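PDB 5KLH: surface glycoprotein from Trypanosoma brucei, which is a procyclic-stage surface antigen of the parasite whose bilobed ectodomain, the part crystallised, probably serves as a sensor at the membrane. Local coordinates for residues R11-K15 / V47-I53; F21-E27 / I53-Y57; T81-R87 / E169-S173; L158-A162 / Y176-L180. All coordinates share one frame; numbering follows the deposited sequence.

All four contacts lie around one branched, curved mixed sheet, away from the disulfide-bearing region between Cys101 and Cys149; no ligand takes part in them. Contacts 1 and 2 follow each other along strand 51-63, share Ile53 and have centres about 16 Å apart. Contact 2 meets contact 3, centres about 17 Å apart, where Pro25 CB comes 3.4 Å from Tyr170 OH. Contacts 3 and 4 are the nearest pair, centres about 12 Å apart, joined by probable hydrogen bonds from Arg87 NH2 to Gln177 O and from Ser173 N to Val161 O, both 2.8 Å. Contact 1 stays clear of contact 4, nearest atoms about 8 Å apart.

Contact 1. Residues R11-K15 / V47-I53; sequences RDNFK and VAGLGSI
Leu50 turns CD1 chiefly to Phe14 and CD2 to Lys15 and Arg11, and this meeting is the compact part of the contact. Its CD1 lies at the edge of the Phe14 ring, in the ring plane, 3.6 Å from Phe14 CD2. The Leu50 side chain crosses that of Lys15 at about a right angle, with Leu50 CD2 4.0 Å from Lys15 CD; CD2 also sits over one face of the Arg11 guanidinium. With CG anti to the backbone N (chi1 178°), the Phe14 ring extends toward the hairpin. The far end of the ring then meets two more branched residues obliquely: Val47 CG2 is 4.1 Å from Phe14 CE2, and Ile53 CG2 is 4.3 Å from Phe14 CZ, a looser fit than that of Leu50.

The Arg11 side is the slack one. A water that donates to Ala48 O (2.6 Å) stands at the edge of the guanidinium, in its plane, but its bond from Arg11 NH1 is weak at 3.5 Å. Ala48 and Gly49 are exposed along this margin. Leu50 is presented by a classic beta bulge at the turn of the hairpin: Val47 O accepts from both Leu50 N at 2.8 Å and Gly51 N at 2.9 Å.

The contact thus joins the start of helix 12-20 to the hairpin of strands 36-47 and 51-63. Helix 208-215 completes the core, with Ala211 and Leu212 against Phe14, Leu212 also against Val47, and Pro208 against Ile53, while Phe222 from the C-terminal loop touches Arg11 and Val47.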
loop_
_atom_site.group_PDB
_atom_site.type_symbol
_atom_site.label_atom_id
_atom_site.label_comp_id
_atom_site.label_asym_id
_atom_site.label_seq_id
_atom_site.Cartn_x
_atom_site.Cartn_y
_atom_site.Cartn_z
ATOM N N ARG A 11 -5.905 -5.878 -19.651
ATOM C CA ARG A 11 -6.789 -4.867 -19.076
ATOM C C ARG A 11 -8.191 -5.408 -18.807
ATOM O O ARG A 11 -9.038 -4.715 -18.249
ATOM C CB ARG A 11 -6.863 -3.643 -20.005
ATOM C CG ARG A 11 -5.520 -2.975 -20.226
ATOM C CD ARG A 11 -5.667 -1.656 -20.978
ATOM N NE ARG A 11 -6.407 -1.824 -22.226
ATOM C CZ ARG A 11 -6.504 -0.892 -23.171
ATOM N NH1 ARG A 11 -5.899 0.276 -23.014
ATOM N NH2 ARG A 11 -7.198 -1.137 -24.275
ATOM N N ASP A 12 -8.436 -6.654 -19.188
ATOM C CA ASP A 12 -9.778 -7.220 -19.086
ATOM C C ASP A 12 -10.283 -7.316 -17.642
ATOM O O ASP A 12 -11.428 -6.943 -17.353
ATOM C CB ASP A 12 -9.807 -8.598 -19.756
ATOM C CG ASP A 12 -11.176 -9.254 -19.696
ATOM O OD1 ASP A 12 -12.025 -8.955 -20.561
ATOM O OD2 ASP A 12 -11.393 -10.084 -18.788
ATOM N N ASN A 13 -9.440 -7.820 -16.744
ATOM C CA ASN A 13 -9.798 -7.904 -15.324
ATOM C C ASN A 13 -10.158 -6.525 -14.773
ATOM O O ASN A 13 -11.147 -6.370 -14.051
ATOM C CB ASN A 13 -8.650 -8.533 -14.515
ATOM C CG ASN A 13 -8.951 -8.613 -13.025
ATOM O OD1 ASN A 13 -8.991 -7.593 -12.338
ATOM N ND2 ASN A 13 -9.137 -9.831 -12.514
ATOM N N PHE A 14 -9.349 -5.526 -15.108
ATOM C CA PHE A 14 -9.644 -4.170 -14.669
ATOM C C PHE A 14 -10.980 -3.664 -15.212
ATOM O O PHE A 14 -11.780 -3.110 -14.459
ATOM C CB PHE A 14 -8.525 -3.219 -15.067
ATOM C CG PHE A 14 -8.796 -1.804 -14.683
ATOM C CD1 PHE A 14 -8.862 -1.439 -13.345
ATOM C CD2 PHE A 14 -9.009 -0.837 -15.648
ATOM C CE1 PHE A 14 -9.123 -0.136 -12.982
ATOM C CE2 PHE A 14 -9.272 0.465 -15.289
ATOM C CZ PHE A 14 -9.332 0.817 -13.950
ATOM N N LYS A 15 -11.223 -3.853 -16.513
ATOM C CA LYS A 15 -12.488 -3.426 -17.118
ATOM C C LYS A 15 -13.689 -4.088 -16.459
ATOM O O LYS A 15 -14.728 -3.456 -16.257
ATOM C CB LYS A 15 -12.492 -3.715 -18.632
ATOM C CG LYS A 15 -11.575 -2.802 -19.414
ATOM C CD LYS A 15 -11.354 -3.271 -20.872
ATOM C CE LYS A 15 -12.650 -3.361 -21.653
ATOM N NZ LYS A 15 -12.399 -3.772 -23.065
ATOM N N VAL A 47 -7.067 6.547 -16.984
ATOM C CA VAL A 47 -6.336 5.379 -17.457
ATOM C C VAL A 47 -6.210 5.407 -18.970
ATOM O O VAL A 47 -7.215 5.402 -19.672
ATOM C CB VAL A 47 -7.030 4.077 -17.025
ATOM C CG1 VAL A 47 -6.204 2.869 -17.417
ATOM C CG2 VAL A 47 -7.267 4.086 -15.522
ATOM N N ALA A 48 -4.975 5.428 -19.459
ATOM C CA ALA A 48 -4.712 5.517 -20.892
ATOM C C ALA A 48 -5.472 4.449 -21.668
ATOM O O ALA A 48 -5.353 3.249 -21.379
ATOM C CB ALA A 48 -3.225 5.406 -21.160
ATOM N N GLY A 49 -6.272 4.889 -22.631
ATOM C CA GLY A 49 -7.016 3.967 -23.463
ATOM C C GLY A 49 -8.382 3.620 -22.921
ATOM O O GLY A 49 -9.222 3.104 -23.652
ATOM N N LEU A 50 -8.618 3.923 -21.645
ATOM C CA LEU A 50 -9.886 3.570 -21.023
ATOM C C LEU A 50 -10.623 4.798 -20.501
ATOM O O LEU A 50 -11.799 4.710 -20.163
ATOM C CB LEU A 50 -9.654 2.568 -19.878
ATOM C CG LEU A 50 -9.098 1.198 -20.293
ATOM C CD1 LEU A 50 -8.891 0.306 -19.072
ATOM C CD2 LEU A 50 -10.026 0.523 -21.281
ATOM N N GLY A 51 -9.924 5.932 -20.428
ATOM C CA GLY A 51 -10.557 7.204 -20.105
ATOM C C GLY A 51 -10.683 7.479 -18.618
ATOM O O GLY A 51 -9.909 6.961 -17.812
ATOM N N SER A 52 -11.665 8.298 -18.258
ATOM C CA SER A 52 -11.886 8.674 -16.860
ATOM C C SER A 52 -12.736 7.630 -16.140
ATOM O O SER A 52 -13.810 7.254 -16.619
ATOM C CB SER A 52 -12.548 10.050 -16.783
ATOM O OG SER A 52 -11.626 11.060 -17.164
ATOM N N ILE A 53 -12.247 7.177 -14.983
ATOM C CA ILE A 53 -12.831 6.050 -14.251
ATOM C C ILE A 53 -13.228 6.501 -12.853
ATOM O O ILE A 53 -12.397 7.065 -12.152
ATOM C CB ILE A 53 -11.824 4.885 -14.122
ATOM C CG1 ILE A 53 -11.195 4.530 -15.479
ATOM C CG2 ILE A 53 -12.468 3.675 -13.449
ATOM C CD1 ILE A 53 -12.161 3.978 -16.474
HETATM O O HOH W 1 -3.668 1.385 -20.596
#

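Contact 2. Residues F21-E27 / I53-Y57; sequences FDPKPLE and IPSVY
Val56 projects from strand 51-63 into the bend formed by Phe21, Pro23, Leu26 and Glu27, a connection that opens with an Asx turn at Asp22 after helix 12-20 has ended. The valine side chain can be followed atom by atom. Its CB is 3.9 Å from Leu26 CD1. From there the two methyls part: with CG1 anti to the backbone N (chi1 179°), that branch enters the second half of the bend, 3.8 Å from Leu26 CB and 4.0 Å from Glu27 OE2. CG2, placed beside the backbone N, turns to the first half and packs 3.7 Å from Pro23 CB, with Phe21 CZ at 4.2 Å. One residue therefore occupies both halves of the bend, and the interaction is entirely van der Waals packing.

Phe21 also runs across the strand backbone: the backbone atoms Pro54 O and Val56 N approach the ring obliquely, with Phe21 CE2 3.8 Å from Pro54 O. The ring is backed from within its own segment by Pro23, whose N lies over one face.

Around this core, Phe21 also rests on Pro208, and Leu26 on Ser204 of strand 197-204. Asp207 accepts from Val56 N and is hydrogen-bonded to Ser55 OG, adding to the backbone pairing with strand 36-47, while Gln43 reaches that same hydroxyl. The contact joins the loop between helix 12-20 and strand 31-33 to the first half of strand 51-63 in the mixed sheet. The Asx turn is closed by Lys24 N, which donates to Asp22 OD1 at 3.2 Å with an N-H...O angle of 148°, approaching from 50° above the carboxylate plane.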
loop_
_atom_site.group_PDB
_atom_site.type_symbol
_atom_site.label_atom_id
_atom_site.label_comp_id
_atom_site.label_asym_id
_atom_site.label_seq_id
_atom_site.Cartn_x
_atom_site.Cartn_y
_atom_site.Cartn_z
ATOM N N PHE A 21 -18.467 -2.061 -10.580
ATOM C CA PHE A 21 -18.404 -1.089 -9.489
ATOM C C PHE A 21 -19.721 -0.335 -9.339
ATOM O O PHE A 21 -20.193 0.315 -10.280
ATOM C CB PHE A 21 -17.243 -0.107 -9.727
ATOM C CG PHE A 21 -17.077 0.949 -8.657
ATOM C CD1 PHE A 21 -16.936 0.604 -7.317
ATOM C CD2 PHE A 21 -17.004 2.290 -9.011
ATOM C CE1 PHE A 21 -16.749 1.592 -6.347
ATOM C CE2 PHE A 21 -16.820 3.277 -8.051
ATOM C CZ PHE A 21 -16.700 2.932 -6.722
ATOM N N ASP A 22 -20.303 -0.428 -8.148
ATOM C CA ASP A 22 -21.523 0.293 -7.792
ATOM C C ASP A 22 -21.228 1.242 -6.632
ATOM O O ASP A 22 -21.145 0.815 -5.481
ATOM C CB ASP A 22 -22.629 -0.707 -7.428
ATOM C CG ASP A 22 -23.922 -0.038 -6.962
ATOM O OD1 ASP A 22 -24.109 1.177 -7.189
ATOM O OD2 ASP A 22 -24.767 -0.757 -6.377
ATOM N N PRO A 23 -21.047 2.533 -6.937
ATOM C CA PRO A 23 -20.692 3.522 -5.917
ATOM C C PRO A 23 -21.885 4.038 -5.119
ATOM O O PRO A 23 -21.692 4.743 -4.134
ATOM C CB PRO A 23 -20.074 4.656 -6.745
ATOM C CG PRO A 23 -20.821 4.585 -8.034
ATOM C CD PRO A 23 -21.013 3.111 -8.291
ATOM N N LYS A 24 -23.095 3.697 -5.544
ATOM C CA LYS A 24 -24.296 4.208 -4.889
ATOM C C LYS A 24 -24.349 3.956 -3.379
ATOM O O LYS A 24 -24.662 4.874 -2.614
ATOM C CB LYS A 24 -25.530 3.634 -5.587
ATOM C CG LYS A 24 -25.565 4.097 -7.045
ATOM C CD LYS A 24 -26.823 3.692 -7.802
ATOM C CE LYS A 24 -27.283 4.827 -8.721
ATOM N NZ LYS A 24 -26.140 5.453 -9.452
ATOM N N PRO A 25 -24.017 2.735 -2.931
ATOM C CA PRO A 25 -24.029 2.561 -1.473
ATOM C C PRO A 25 -22.994 3.435 -0.764
ATOM O O PRO A 25 -23.191 3.815 0.390
ATOM C CB PRO A 25 -23.696 1.073 -1.285
ATOM C CG PRO A 25 -23.959 0.438 -2.609
ATOM C CD PRO A 25 -23.691 1.484 -3.638
ATOM N N LEU A 26 -21.909 3.766 -1.450
ATOM C CA LEU A 26 -20.824 4.509 -0.813
ATOM C C LEU A 26 -21.191 5.960 -0.508
ATOM O O LEU A 26 -20.520 6.619 0.297
ATOM C CB LEU A 26 -19.574 4.459 -1.685
ATOM C CG LEU A 26 -19.259 3.041 -2.160
ATOM C CD1 LEU A 26 -17.991 3.026 -2.995
ATOM C CD2 LEU A 26 -19.137 2.102 -0.970
ATOM N N GLU A 27 -22.266 6.455 -1.126
ATOM C CA GLU A 27 -22.753 7.805 -0.843
ATOM C C GLU A 27 -23.201 7.926 0.603
ATOM O O GLU A 27 -23.210 9.024 1.179
ATOM C CB GLU A 27 -23.904 8.181 -1.785
ATOM C CG GLU A 27 -23.547 8.068 -3.259
ATOM C CD GLU A 27 -22.133 8.552 -3.580
ATOM O OE1 GLU A 27 -21.809 9.729 -3.300
ATOM O OE2 GLU A 27 -21.337 7.744 -4.119
ATOM N N ILE A 53 -12.247 7.177 -14.983
ATOM C CA ILE A 53 -12.831 6.050 -14.251
ATOM C C ILE A 53 -13.228 6.501 -12.853
ATOM O O ILE A 53 -12.397 7.065 -12.152
ATOM C CB ILE A 53 -11.824 4.885 -14.122
ATOM C CG1 ILE A 53 -11.195 4.530 -15.479
ATOM C CG2 ILE A 53 -12.468 3.675 -13.449
ATOM C CD1 ILE A 53 -12.161 3.978 -16.474
ATOM N N PRO A 54 -14.487 6.276 -12.453
ATOM C CA PRO A 54 -14.924 6.729 -11.124
ATOM C C PRO A 54 -14.284 5.943 -9.989
ATOM O O PRO A 54 -13.974 4.759 -10.125
ATOM C CB PRO A 54 -16.437 6.493 -11.141
ATOM C CG PRO A 54 -16.629 5.406 -12.117
ATOM C CD PRO A 54 -15.562 5.577 -13.173
ATOM N N SER A 55 -14.112 6.620 -8.860
ATOM C CA SER A 55 -13.553 6.016 -7.657
ATOM C C SER A 55 -14.164 6.800 -6.516
ATOM O O SER A 55 -14.301 8.020 -6.615
ATOM C CB SER A 55 -12.020 6.094 -7.653
ATOM O OG SER A 55 -11.465 5.742 -6.387
ATOM N N VAL A 56 -14.556 6.110 -5.450
ATOM C CA VAL A 56 -15.267 6.765 -4.368
ATOM C C VAL A 56 -14.702 6.293 -3.037
ATOM O O VAL A 56 -14.553 5.091 -2.817
ATOM C CB VAL A 56 -16.783 6.467 -4.415
ATOM C CG1 VAL A 56 -17.478 7.151 -3.250
ATOM C CG2 VAL A 56 -17.378 6.938 -5.727
ATOM N N TYR A 57 -14.354 7.230 -2.162
ATOM C CA TYR A 57 -13.869 6.867 -0.836
ATOM C C TYR A 57 -14.436 7.845 0.186
ATOM O O TYR A 57 -14.958 8.895 -0.173
ATOM C CB TYR A 57 -12.335 6.856 -0.803
ATOM C CG TYR A 57 -11.683 8.159 -1.208
ATOM C CD1 TYR A 57 -11.394 8.424 -2.538
ATOM C CD2 TYR A 57 -11.332 9.109 -0.255
ATOM C CE1 TYR A 57 -10.797 9.617 -2.914
ATOM C CE2 TYR A 57 -10.733 10.295 -0.622
ATOM C CZ TYR A 57 -10.470 10.540 -1.954
ATOM O OH TYR A 57 -9.871 11.718 -2.318
#

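Contact 3. Residues T81-R87 / E169-S173; sequences TVAPFTR and EYRES
Glu172 lies across one face of the Phe85 ring. Its CB stands 3.7 Å from the ring centroid, nearly on the normal, a CH-pi contact. Glu172 CG is anti to the backbone N (chi1 -170°), which carries the extended chain across the ring, and the carboxylate follows over the same face, with Glu172 CD 3.5 Å from Phe85 CE2 and the two planes stacked 19° apart. The chain then delivers OE2 to Arg87 NH2, a salt bridge of 2.9 Å that is almost straight and lies in the guanidinium plane.

Further along, the backbones meet at Val82 and Tyr170. Tyr170 N donates to Thr81 O at 2.8 Å, and Ala83 N donates to Tyr170 O, also at 2.8 Å, so the two bonds flank Val82. Beside them Thr81 OG1 runs 3.7 Å from Tyr170 CD1, the side chains pointing the same way.

The next shell supports these groups. One water accepts from Arg87 NE and donates to Thr86 O and Glu172 OE1, the last at 2.9 Å, so each carboxylate oxygen of Glu172 has a partner. A second water accepts from Glu172 N at 2.7 Å and donates to Ala83 O, continuing the strand link where direct pairing stops. Farther out, Arg87 NH2 also donates to Gln177 O, which helps set the guanidinium, and the Tyr170 ring meets Trp29 edge-to-face.

The end-to-end directions of the touching parts differ by 5°. This is a single parallel beta bridge at the surface of the mixed sheet, linking the residues that lead into strand 85-100 to strand 170-172, which also pairs antiparallel with strand 145-164.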
loop_
_atom_site.group_PDB
_atom_site.type_symbol
_atom_site.label_atom_id
_atom_site.label_comp_id
_atom_site.label_asym_id
_atom_site.label_seq_id
_atom_site.Cartn_x
_atom_site.Cartn_y
_atom_site.Cartn_z
ATOM N N THR A 81 -22.862 2.120 7.801
ATOM C CA THR A 81 -22.934 0.853 7.058
ATOM C C THR A 81 -21.636 0.034 7.095
ATOM O O THR A 81 -21.595 -1.063 6.558
ATOM C CB THR A 81 -23.371 1.038 5.544
ATOM O OG1 THR A 81 -22.290 1.546 4.745
ATOM C CG2 THR A 81 -24.594 1.945 5.418
ATOM N N VAL A 82 -20.598 0.543 7.759
ATOM C CA VAL A 82 -19.367 -0.225 7.936
ATOM C C VAL A 82 -19.220 -0.667 9.394
ATOM O O VAL A 82 -19.174 0.174 10.295
ATOM C CB VAL A 82 -18.116 0.613 7.515
ATOM C CG1 VAL A 82 -16.851 -0.227 7.606
ATOM C CG2 VAL A 82 -18.284 1.138 6.097
ATOM N N ALA A 83 -19.170 -1.976 9.644
ATOM C CA ALA A 83 -18.954 -2.452 11.013
ATOM C C ALA A 83 -17.730 -1.769 11.607
ATOM O O ALA A 83 -16.659 -1.820 11.015
ATOM C CB ALA A 83 -18.777 -3.961 11.050
ATOM N N PRO A 84 -17.887 -1.113 12.770
ATOM C CA PRO A 84 -16.754 -0.355 13.304
ATOM C C PRO A 84 -15.495 -1.197 13.483
ATOM O O PRO A 84 -15.553 -2.390 13.822
ATOM C CB PRO A 84 -17.271 0.137 14.657
ATOM C CG PRO A 84 -18.758 0.210 14.471
ATOM C CD PRO A 84 -19.105 -0.936 13.581
ATOM N N PHE A 85 -14.354 -0.562 13.239
ATOM C CA PHE A 85 -13.078 -1.202 13.492
ATOM C C PHE A 85 -12.022 -0.162 13.752
ATOM O O PHE A 85 -12.195 1.017 13.402
ATOM C CB PHE A 85 -12.671 -2.136 12.331
ATOM C CG PHE A 85 -12.337 -1.438 11.041
ATOM C CD1 PHE A 85 -13.338 -1.085 10.150
ATOM C CD2 PHE A 85 -11.019 -1.191 10.693
ATOM C CE1 PHE A 85 -13.034 -0.463 8.942
ATOM C CE2 PHE A 85 -10.709 -0.571 9.485
ATOM C CZ PHE A 85 -11.711 -0.206 8.617
ATOM N N THR A 86 -10.937 -0.600 14.384
ATOM C CA THR A 86 -9.791 0.259 14.644
ATOM C C THR A 86 -8.581 -0.198 13.843
ATOM O O THR A 86 -8.304 -1.392 13.743
ATOM C CB THR A 86 -9.426 0.272 16.144
ATOM O OG1 THR A 86 -10.522 0.803 16.896
ATOM C CG2 THR A 86 -8.189 1.137 16.408
ATOM N N ARG A 87 -7.861 0.758 13.274
ATOM C CA ARG A 87 -6.533 0.479 12.759
ATOM C C ARG A 87 -5.530 1.278 13.553
ATOM O O ARG A 87 -5.663 2.508 13.677
ATOM C CB ARG A 87 -6.407 0.821 11.272
ATOM C CG ARG A 87 -4.970 0.723 10.763
ATOM C CD ARG A 87 -4.538 -0.736 10.606
ATOM N NE ARG A 87 -5.327 -1.391 9.570
ATOM C CZ ARG A 87 -4.997 -1.410 8.277
ATOM N NH1 ARG A 87 -3.870 -0.838 7.854
ATOM N NH2 ARG A 87 -5.794 -2.013 7.404
ATOM N N GLU A 169 -24.177 -4.609 3.993
ATOM C CA GLU A 169 -23.313 -3.649 4.658
ATOM C C GLU A 169 -21.853 -4.060 4.467
ATOM O O GLU A 169 -21.541 -4.840 3.552
ATOM C CB GLU A 169 -23.716 -3.520 6.130
ATOM C CG GLU A 169 -25.155 -2.991 6.241
ATOM C CD GLU A 169 -25.464 -2.296 7.558
ATOM O OE1 GLU A 169 -25.148 -2.866 8.622
ATOM O OE2 GLU A 169 -26.040 -1.182 7.513
ATOM N N TYR A 170 -20.964 -3.501 5.285
ATOM C CA TYR A 170 -19.519 -3.656 5.093
ATOM C C TYR A 170 -18.791 -3.938 6.407
ATOM O O TYR A 170 -19.329 -3.689 7.489
ATOM C CB TYR A 170 -18.927 -2.392 4.441
ATOM C CG TYR A 170 -19.536 -2.044 3.104
ATOM C CD1 TYR A 170 -20.702 -1.294 3.030
ATOM C CD2 TYR A 170 -18.947 -2.470 1.921
ATOM C CE1 TYR A 170 -21.267 -0.981 1.819
ATOM C CE2 TYR A 170 -19.502 -2.161 0.701
ATOM C CZ TYR A 170 -20.664 -1.414 0.657
ATOM O OH TYR A 170 -21.238 -1.095 -0.549
ATOM N N ARG A 171 -17.571 -4.473 6.293
ATOM C CA ARG A 171 -16.701 -4.761 7.436
ATOM C C ARG A 171 -15.274 -4.618 6.935
ATOM O O ARG A 171 -15.069 -4.588 5.718
ATOM C CB ARG A 171 -16.951 -6.168 7.984
ATOM C CG ARG A 171 -16.630 -7.233 6.959
ATOM C CD ARG A 171 -17.021 -8.609 7.442
ATOM N NE ARG A 171 -17.191 -9.497 6.301
ATOM C CZ ARG A 171 -17.838 -10.655 6.343
ATOM N NH1 ARG A 171 -18.377 -11.078 7.477
ATOM N NH2 ARG A 171 -17.946 -11.385 5.245
ATOM N N GLU A 172 -14.287 -4.527 7.828
ATOM C CA GLU A 172 -12.929 -4.379 7.316
ATOM C C GLU A 172 -12.559 -5.562 6.443
ATOM O O GLU A 172 -12.835 -6.728 6.793
ATOM C CB GLU A 172 -11.869 -4.230 8.413
ATOM C CG GLU A 172 -10.528 -3.821 7.758
ATOM C CD GLU A 172 -9.336 -3.646 8.685
ATOM O OE1 GLU A 172 -9.386 -4.036 9.877
ATOM O OE2 GLU A 172 -8.314 -3.122 8.180
ATOM N N SER A 173 -11.956 -5.248 5.302
ATOM C CA SER A 173 -11.441 -6.262 4.395
ATOM C C SER A 173 -10.458 -7.187 5.091
ATOM O O SER A 173 -9.626 -6.755 5.906
ATOM C CB SER A 173 -10.780 -5.610 3.175
ATOM O OG SER A 173 -10.278 -6.590 2.285
HETATM O O HOH W 2 -15.310 -4.089 10.321
HETATM O O HOH W 3 -7.362 -2.498 11.265
#

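Contact 4. Residues L158-A162 / Y176-L180; sequences LYLVA and YQSAL
An ST turn at Ser178 brings Leu180 over the ring of Tyr159, where the loop after strand 170-172 folds back onto strand 145-164. The turn is defined by Leu180 N donating to Ser178 OG at 3.0 Å, 160° at the hydrogen, and the hydroxyl has a further hydrogen bond to Ser187 O. These two bonds probably help hold the bend from which Leu180 reaches the strand.

Leu180 meets the tyrosine over its face: Leu180 CG is 3.7 Å from the Tyr159 ring centroid and only 12° off the normal, a CH-pi contact. Tyr159 CG lies anti to its carbonyl carbon (chi1 -58°), which turns the ring toward the loop, and Leu180 CD1 closes most tightly, 3.4 Å from Tyr159 CE1. At the root of the ring, Tyr159 CB packs 3.9 Å from Ala179 CB. Beside it, Ser178 CA makes a CA-H...O contact of 3.5 Å with Tyr159 O.

The other half of the contact uses Val161: the Val161 and Tyr176 side chains cross at a slant, Val161 CG2 touching Tyr176 CB. A water accepts from Val161 N at 2.9 Å and lies 2.9 Å from Tyr176 O, to which it probably donates, giving the two backbones a mediated link in place of a direct one.

Helix 208-215 covers this core: Ile210 touches Val161, Tyr176 and Ala179, Phe209 packs on Leu180, and Arg214 donates to Tyr176 OH. Ala179 N is buried with no partner in the model, probably at some energetic cost; Val161 CG2 and Tyr159 CB both lie 3.6 Å from it.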
loop_
_atom_site.group_PDB
_atom_site.type_symbol
_atom_site.label_atom_id
_atom_site.label_comp_id
_atom_site.label_asym_id
_atom_site.label_seq_id
_atom_site.Cartn_x
_atom_site.Cartn_y
_atom_site.Cartn_z
ATOM N N LEU A 158 -3.168 7.189 5.264
ATOM C CA LEU A 158 -3.485 5.832 5.651
ATOM C C LEU A 158 -4.659 5.360 4.807
ATOM O O LEU A 158 -5.694 6.016 4.800
ATOM C CB LEU A 158 -3.825 5.777 7.141
ATOM C CG LEU A 158 -4.240 4.406 7.679
ATOM C CD1 LEU A 158 -3.039 3.505 7.757
ATOM C CD2 LEU A 158 -4.891 4.555 9.040
ATOM N N TYR A 159 -4.477 4.271 4.064
ATOM C CA TYR A 159 -5.532 3.720 3.204
ATOM C C TYR A 159 -6.167 2.499 3.830
ATOM O O TYR A 159 -5.463 1.533 4.132
ATOM C CB TYR A 159 -4.966 3.320 1.838
ATOM C CG TYR A 159 -4.297 4.424 1.064
ATOM C CD1 TYR A 159 -3.009 4.849 1.389
ATOM C CD2 TYR A 159 -4.927 5.007 -0.020
ATOM C CE1 TYR A 159 -2.387 5.848 0.659
ATOM C CE2 TYR A 159 -4.307 6.003 -0.756
ATOM C CZ TYR A 159 -3.036 6.412 -0.408
ATOM O OH TYR A 159 -2.411 7.392 -1.139
ATOM N N LEU A 160 -7.488 2.512 4.000
ATOM C CA LEU A 160 -8.187 1.394 4.616
ATOM C C LEU A 160 -9.190 0.836 3.628
ATOM O O LEU A 160 -9.628 1.561 2.734
ATOM C CB LEU A 160 -8.889 1.834 5.905
ATOM C CG LEU A 160 -7.989 2.496 6.947
ATOM C CD1 LEU A 160 -8.794 3.040 8.131
ATOM C CD2 LEU A 160 -6.972 1.490 7.444
ATOM N N VAL A 161 -9.536 -0.442 3.773
ATOM C CA VAL A 161 -10.468 -1.080 2.842
ATOM C C VAL A 161 -11.572 -1.840 3.561
ATOM O O VAL A 161 -11.321 -2.599 4.510
ATOM C CB VAL A 161 -9.711 -2.038 1.875
ATOM C CG1 VAL A 161 -10.634 -2.594 0.809
ATOM C CG2 VAL A 161 -8.554 -1.319 1.203
ATOM N N ALA A 162 -12.801 -1.615 3.109
ATOM C CA ALA A 162 -13.953 -2.379 3.597
ATOM C C ALA A 162 -14.479 -3.310 2.519
ATOM O O ALA A 162 -14.481 -2.966 1.339
ATOM C CB ALA A 162 -15.068 -1.441 4.061
ATOM N N TYR A 176 -7.432 -7.081 1.838
ATOM C CA TYR A 176 -6.715 -5.832 1.593
ATOM C C TYR A 176 -6.501 -5.059 2.878
ATOM O O TYR A 176 -7.463 -4.562 3.469
ATOM C CB TYR A 176 -7.483 -4.968 0.586
ATOM C CG TYR A 176 -7.594 -5.575 -0.791
ATOM C CD1 TYR A 176 -8.660 -6.412 -1.125
ATOM C CD2 TYR A 176 -6.630 -5.324 -1.755
ATOM C CE1 TYR A 176 -8.746 -6.968 -2.386
ATOM C CE2 TYR A 176 -6.714 -5.882 -3.014
ATOM C CZ TYR A 176 -7.777 -6.691 -3.320
ATOM O OH TYR A 176 -7.867 -7.254 -4.565
ATOM N N GLN A 177 -5.245 -4.947 3.315
ATOM C CA GLN A 177 -4.923 -4.187 4.516
ATOM C C GLN A 177 -4.558 -2.759 4.129
ATOM O O GLN A 177 -4.345 -1.909 4.983
ATOM C CB GLN A 177 -3.784 -4.845 5.301
ATOM C CG GLN A 177 -4.179 -6.129 6.068
ATOM C CD GLN A 177 -3.661 -7.398 5.409
ATOM O OE1 GLN A 177 -3.223 -7.380 4.262
ATOM N NE2 GLN A 177 -3.700 -8.507 6.139
ATOM N N SER A 178 -4.444 -2.528 2.823
ATOM C CA SER A 178 -4.318 -1.186 2.267
ATOM C C SER A 178 -4.946 -1.167 0.885
ATOM O O SER A 178 -5.062 -2.222 0.242
ATOM C CB SER A 178 -2.843 -0.755 2.195
ATOM O OG SER A 178 -2.716 0.500 1.522
ATOM N N ALA A 179 -5.348 0.020 0.431
ATOM C CA ALA A 179 -5.808 0.165 -0.949
ATOM C C ALA A 179 -4.646 0.256 -1.916
ATOM O O ALA A 179 -4.834 0.076 -3.119
ATOM C CB ALA A 179 -6.705 1.398 -1.102
ATOM N N LEU A 180 -3.446 0.563 -1.407
ATOM C CA LEU A 180 -2.267 0.667 -2.266
ATOM C C LEU A 180 -1.545 -0.666 -2.456
ATOM O O LEU A 180 -1.348 -1.402 -1.504
ATOM C CB LEU A 180 -1.265 1.675 -1.697
ATOM C CG LEU A 180 -1.541 3.169 -1.696
ATOM C CD1 LEU A 180 -0.307 3.860 -1.143
ATOM C CD2 LEU A 180 -1.804 3.642 -3.112
HETATM O O HOH W 4 -7.981 -2.343 5.334
#